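Local coordinates for protein sortase (Actinomyces oris, PDB 5UTT) that is a sortase, probably a cysteine transpeptidase that cleaves surface proteins at their sorting signals and joins the proteins to the cell envelope, at residues M31-K36 and T41-P46; G116-K121 and V131-D136. All blocks are in the same frame, centred on the assembly; numbering follows the deposited sequence.

Contact 1: M31-K36 and T41-P46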
loop_
_atom_site.group_PDB
_atom_site.type_symbol
_atom_site.label_atom_id
_atom_site.label_comp_id
_atom_site.label_asym_id
_atom_site.label_seq_id
_atom_site.Cartn_x
_atom_site.Cartn_y
_atom_site.Cartn_z
ATOM N N MET A 31 -6.922 6.413 1.579
ATOM C CA MET A 31 -6.568 6.465 0.144
ATOM C C MET A 31 -5.094 6.247 -0.083
ATOM O O MET A 31 -4.237 6.635 0.788
ATOM C CB MET A 31 -6.995 7.782 -0.503
ATOM C CG MET A 31 -8.448 7.828 -0.916
ATOM S SD MET A 31 -8.837 9.498 -1.479
ATOM C CE MET A 31 -10.282 9.102 -2.459
ATOM N N LEU A 32 -4.782 5.534 -1.160
ATOM C CA LEU A 32 -3.407 5.325 -1.536
ATOM C C LEU A 32 -2.974 6.383 -2.532
ATOM O O LEU A 32 -3.600 6.558 -3.569
ATOM C CB LEU A 32 -3.208 3.951 -2.167
ATOM C CG LEU A 32 -1.804 3.507 -2.564
ATOM C CD1 LEU A 32 -0.890 3.347 -1.342
ATOM C CD2 LEU A 32 -1.886 2.223 -3.381
ATOM N N VAL A 33 -1.870 7.037 -2.243
ATOM C CA VAL A 33 -1.281 8.011 -3.187
ATOM C C VAL A 33 0.174 7.594 -3.441
ATOM O O VAL A 33 0.979 7.450 -2.513
ATOM C CB VAL A 33 -1.374 9.452 -2.656
ATOM C CG1 VAL A 33 -0.626 10.388 -3.564
ATOM C CG2 VAL A 33 -2.827 9.898 -2.502
ATOM N N VAL A 34 0.524 7.392 -4.707
ATOM C CA VAL A 34 1.910 7.076 -5.058
ATOM C C VAL A 34 2.399 8.169 -6.019
ATOM O O VAL A 34 1.937 8.236 -7.174
ATOM C CB VAL A 34 2.016 5.677 -5.672
ATOM C CG1 VAL A 34 3.459 5.390 -6.092
ATOM C CG2 VAL A 34 1.450 4.608 -4.727
ATOM N N PRO A 35 3.345 9.006 -5.598
ATOM C CA PRO A 35 3.750 10.127 -6.477
ATOM C C PRO A 35 4.249 9.764 -7.882
ATOM O O PRO A 35 4.014 10.501 -8.843
ATOM C CB PRO A 35 4.842 10.791 -5.656
ATOM C CG PRO A 35 4.414 10.559 -4.251
ATOM C CD PRO A 35 3.961 9.134 -4.251
ATOM N N LYS A 36 4.862 8.598 -8.039
ATOM C CA LYS A 36 5.229 8.134 -9.391
ATOM C C LYS A 36 4.067 7.729 -10.308
ATOM O O LYS A 36 4.299 7.347 -11.468
ATOM C CB LYS A 36 6.181 6.978 -9.290
ATOM C CG LYS A 36 7.586 7.462 -8.956
ATOM C CD LYS A 36 8.580 6.458 -9.452
ATOM C CE LYS A 36 9.969 7.034 -9.575
ATOM N NZ LYS A 36 10.892 5.877 -9.660
ATOM N N THR A 41 -2.461 7.090 -13.218
ATOM C CA THR A 41 -3.809 6.830 -12.745
ATOM C C THR A 41 -4.380 8.105 -12.119
ATOM O O THR A 41 -3.672 9.087 -12.033
ATOM C CB THR A 41 -3.837 5.674 -11.723
ATOM O OG1 THR A 41 -3.269 6.096 -10.497
ATOM C CG2 THR A 41 -3.030 4.481 -12.199
ATOM N N ASN A 42 -5.633 8.091 -11.666
ATOM C CA ASN A 42 -6.190 9.213 -10.921
ATOM C C ASN A 42 -5.421 9.400 -9.611
ATOM O O ASN A 42 -5.519 10.462 -8.991
ATOM C CB ASN A 42 -7.650 8.969 -10.575
ATOM C CG ASN A 42 -8.505 8.759 -11.816
ATOM O OD1 ASN A 42 -8.033 8.903 -12.933
ATOM N ND2 ASN A 42 -9.762 8.417 -11.615
ATOM N N ASN A 43 -4.741 8.333 -9.186
ATOM C CA ASN A 43 -3.840 8.380 -8.019
ATOM C C ASN A 43 -4.575 8.780 -6.726
ATOM O O ASN A 43 -4.066 9.543 -5.888
ATOM C CB ASN A 43 -2.643 9.272 -8.314
ATOM C CG ASN A 43 -1.406 8.870 -7.515
ATOM O OD1 ASN A 43 -1.334 7.761 -6.993
ATOM N ND2 ASN A 43 -0.409 9.738 -7.495
ATOM N N ASN A 44 -5.740 8.192 -6.518
ATOM C CA ASN A 44 -6.476 8.447 -5.299
ATOM C C ASN A 44 -7.262 7.219 -4.922
ATOM O O ASN A 44 -8.439 7.275 -4.604
ATOM C CB ASN A 44 -7.349 9.706 -5.409
ATOM C CG ASN A 44 -8.460 9.583 -6.420
ATOM O OD1 ASN A 44 -8.422 8.772 -7.329
ATOM N ND2 ASN A 44 -9.500 10.380 -6.222
ATOM N N MET A 45 -6.536 6.107 -4.936
ATOM C CA MET A 45 -7.130 4.818 -4.855
ATOM C C MET A 45 -7.613 4.527 -3.469
ATOM O O MET A 45 -6.800 4.567 -2.499
ATOM C CB MET A 45 -6.086 3.795 -5.309
ATOM C CG MET A 45 -6.599 2.390 -5.463
ATOM S SD MET A 45 -5.357 1.344 -6.245
ATOM C CE MET A 45 -6.238 -0.199 -6.544
ATOM N N PRO A 46 -8.894 4.230 -3.296
ATOM C CA PRO A 46 -9.363 3.890 -1.925
ATOM C C PRO A 46 -8.747 2.578 -1.472
ATOM O O PRO A 46 -8.488 1.694 -2.296
ATOM C CB PRO A 46 -10.887 3.730 -2.075
ATOM C CG PRO A 46 -11.176 4.182 -3.453
ATOM C CD PRO A 46 -9.975 4.057 -4.281
HETATM O O HOH W 1 -3.029 5.551 -6.120
#
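The side-chain amide of N43 lies against the backbone of V34 and fastens to it at two points. Its OD1 receives the N-H of V34 at 3.0 Å over a nearly straight path (171° at the hydrogen), while its ND2 donates to the carbonyl O of the same residue at 2.8 Å. This second bond is more bent, and ND2 approaches from above the carbonyl plane of V34, away from the lone pairs. With CG anti to the backbone N (chi1 -152°), the amide reaches across to V34 just where regular strand pairing has stopped, and the two bonds fix the rotation of the amide about its CB-CG bond. A water joins the same OD1, at 2.9 Å, to the carbonyl O of L32. The backbone of N43 adopts a left-handed conformation, and its carbonyl O meets the CG2 methyl of V33.

These residues belong to the beta hairpin of strands 28-33 and 45-49, the first two strands of the sortase beta-barrel. L32 and M45 form an antiparallel hydrogen-bonded pair: L32 N to M45 O is short and almost linear, whereas M45 N to L32 O stretches to 3.3 Å. Their side chains share one face of the sheet, with L32 CB 4.3 Å from M45 CB, and L32 also packs on F89. M31 and P46, a non-hydrogen-bonded pair, occupy the other face. There the extended M31 side chain runs alongside N44, pointing the same way, and its CE methyl comes within 3.4 Å of N44 O. Along the other edge of strand 28-33, backbone bonds from M31 to S104 and from V33 to I102 attach strand 100-104, while N44 OD1 is hydrogen-bonded to N87.

Contact 2: G116-K121 and V131-D136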
loop_
_atom_site.group_PDB
_atom_site.type_symbol
_atom_site.label_atom_id
_atom_site.label_comp_id
_atom_site.label_asym_id
_atom_site.label_seq_id
_atom_site.Cartn_x
_atom_site.Cartn_y
_atom_site.Cartn_z
ATOM N N GLY A 116 12.421 -2.205 -1.580
ATOM C CA GLY A 116 12.729 -3.195 -2.594
ATOM C C GLY A 116 11.449 -3.794 -3.185
ATOM O O GLY A 116 10.346 -3.527 -2.689
ATOM N N HIS A 117 11.609 -4.593 -4.239
ATOM C CA HIS A 117 10.507 -5.386 -4.784
ATOM C C HIS A 117 10.897 -6.844 -4.941
ATOM O O HIS A 117 12.099 -7.195 -4.941
ATOM C CB HIS A 117 10.013 -4.810 -6.120
ATOM C CG HIS A 117 10.810 -5.243 -7.307
ATOM N ND1 HIS A 117 11.963 -4.614 -7.701
ATOM C CD2 HIS A 117 10.581 -6.218 -8.218
ATOM C CE1 HIS A 117 12.434 -5.208 -8.788
ATOM N NE2 HIS A 117 11.601 -6.175 -9.127
ATOM N N GLU A 118 9.887 -7.697 -5.020
ATOM C CA GLU A 118 10.062 -9.124 -5.208
ATOM C C GLU A 118 9.126 -9.590 -6.293
ATOM O O GLU A 118 8.052 -9.078 -6.403
ATOM C CB GLU A 118 9.704 -9.845 -3.926
ATOM C CG GLU A 118 10.670 -9.530 -2.807
ATOM C CD GLU A 118 10.070 -9.616 -1.463
ATOM O OE1 GLU A 118 8.833 -9.791 -1.331
ATOM O OE2 GLU A 118 10.880 -9.474 -0.508
ATOM N N LEU A 119 9.567 -10.578 -7.065
ATOM C CA LEU A 119 8.680 -11.397 -7.891
ATOM C C LEU A 119 8.615 -12.810 -7.300
ATOM O O LEU A 119 9.662 -13.483 -7.202
ATOM C CB LEU A 119 9.189 -11.514 -9.329
ATOM C CG LEU A 119 8.656 -10.452 -10.274
ATOM C CD1 LEU A 119 9.266 -10.598 -11.659
ATOM C CD2 LEU A 119 7.127 -10.516 -10.354
ATOM N N VAL A 120 7.422 -13.231 -6.912
ATOM C CA VAL A 120 7.178 -14.508 -6.205
ATOM C C VAL A 120 6.010 -15.299 -6.758
ATOM O O VAL A 120 5.135 -14.738 -7.436
ATOM C CB VAL A 120 6.962 -14.328 -4.688
ATOM C CG1 VAL A 120 8.235 -13.770 -4.063
ATOM C CG2 VAL A 120 5.797 -13.424 -4.361
ATOM N N LYS A 121 5.974 -16.579 -6.408
ATOM C CA LYS A 121 4.753 -17.386 -6.600
ATOM C C LYS A 121 3.699 -16.994 -5.547
ATOM O O LYS A 121 4.030 -16.588 -4.413
ATOM C CB LYS A 121 5.076 -18.878 -6.512
ATOM C CG LYS A 121 5.861 -19.396 -7.697
ATOM C CD LYS A 121 6.468 -20.768 -7.385
ATOM C CE LYS A 121 7.735 -20.654 -6.536
ATOM N NZ LYS A 121 7.730 -21.582 -5.378
ATOM N N VAL A 131 7.229 -9.308 9.577
ATOM C CA VAL A 131 8.520 -8.934 9.045
ATOM C C VAL A 131 8.619 -9.495 7.615
ATOM O O VAL A 131 8.630 -10.702 7.441
ATOM C CB VAL A 131 9.689 -9.457 9.894
ATOM C CG1 VAL A 131 11.012 -8.973 9.311
ATOM C CG2 VAL A 131 9.512 -8.989 11.314
ATOM N N PRO A 132 8.664 -8.606 6.605
ATOM C CA PRO A 132 8.685 -9.030 5.201
ATOM C C PRO A 132 9.732 -10.086 4.914
ATOM O O PRO A 132 10.903 -9.907 5.293
ATOM C CB PRO A 132 9.010 -7.733 4.459
ATOM C CG PRO A 132 8.384 -6.686 5.279
ATOM C CD PRO A 132 8.550 -7.144 6.710
ATOM N N ASN A 133 9.289 -11.194 4.311
ATOM C CA ASN A 133 10.142 -12.323 3.920
ATOM C C ASN A 133 10.740 -13.128 5.084
ATOM O O ASN A 133 11.640 -13.932 4.846
ATOM C CB ASN A 133 11.291 -11.837 3.031
ATOM C CG ASN A 133 10.809 -11.127 1.803
ATOM O OD1 ASN A 133 9.790 -11.473 1.246
ATOM N ND2 ASN A 133 11.554 -10.134 1.373
ATOM N N GLN A 134 10.262 -12.925 6.319
ATOM C CA GLN A 134 10.800 -13.637 7.491
ATOM C C GLN A 134 9.651 -14.054 8.370
ATOM O O GLN A 134 9.308 -13.357 9.319
ATOM C CB GLN A 134 11.747 -12.740 8.275
ATOM C CG GLN A 134 12.887 -12.194 7.453
ATOM C CD GLN A 134 13.857 -11.400 8.289
ATOM O OE1 GLN A 134 14.119 -11.742 9.449
ATOM N NE2 GLN A 134 14.388 -10.318 7.719
ATOM N N PRO A 135 8.992 -15.172 8.030
ATOM C CA PRO A 135 7.772 -15.501 8.766
ATOM C C PRO A 135 7.967 -15.806 10.253
ATOM O O PRO A 135 7.028 -15.677 11.020
ATOM C CB PRO A 135 7.228 -16.730 8.027
ATOM C CG PRO A 135 8.386 -17.285 7.286
ATOM C CD PRO A 135 9.264 -16.129 6.946
ATOM N N ASP A 136 9.164 -16.230 10.635
ATOM C CA ASP A 136 9.421 -16.601 12.023
ATOM C C ASP A 136 9.761 -15.411 12.923
ATOM O O ASP A 136 9.801 -15.561 14.155
ATOM C CB ASP A 136 10.575 -17.615 12.096
ATOM C CG ASP A 136 10.213 -18.970 11.510
ATOM O OD1 ASP A 136 9.951 -19.893 12.314
ATOM O OD2 ASP A 136 10.202 -19.121 10.263
#
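Q134 N donates to V131 O at 3.0 Å, closing the turn from which N133 reaches out to meet the side chain of E118. This is a type II turn, with P132 and N133 at its two central positions. N133 has the positive phi (68°) that the second of these positions requires, and its side chain leaves the turn towards strand 108-120. E118 comes from the opposite direction: with its chain extended beyond CG, it carries the carboxylate well off the strand and meets the N133 amide, while the two backbones stay far apart, 9.7 Å between the CA atoms of E118 and N133. As modelled, the carboxylate and amide planes are 46° apart, but OE2 and ND2 stand too close to be trusted, and neither the angle nor a hydrogen bond between the two groups can be relied on.

In the sortase barrel, strand 108-120 is the sixth strand and residues 131-136 lie in the long connection to the seventh, strand 142-150. The equivalent connection in other sortases helps to form the binding groove for the sorting signal. Here the turn touches the strand through one pair of residues, burying just 84 Å² in a contact at the protein surface. The E118 side chain also touches I164 and H166 of strand 161-174, and P132 rests on H166. V127, earlier in the connection, touches both E118 and N133, and the backbone of N133 is hydrogen-bonded to E126.

Contact 1 closes before contact 2 opens along the chain, and the two lie on opposite sides of the chain's centre, with their own centres about 23 Å apart and their nearest atoms about 11 Å apart. They do not touch, yet both reach the same mixed sheet of the sortase domain. Strand 100-104 links them: it pairs with strand 28-33 of contact 1 on one edge and with strand 108-120 of contact 2 on the other, closing the sheet on itself. Contact 1 thus joins adjacent barrel strands through a hairpin with a long connecting loop, whereas contact 2 brings a long surface connection back against the strand from which it departs.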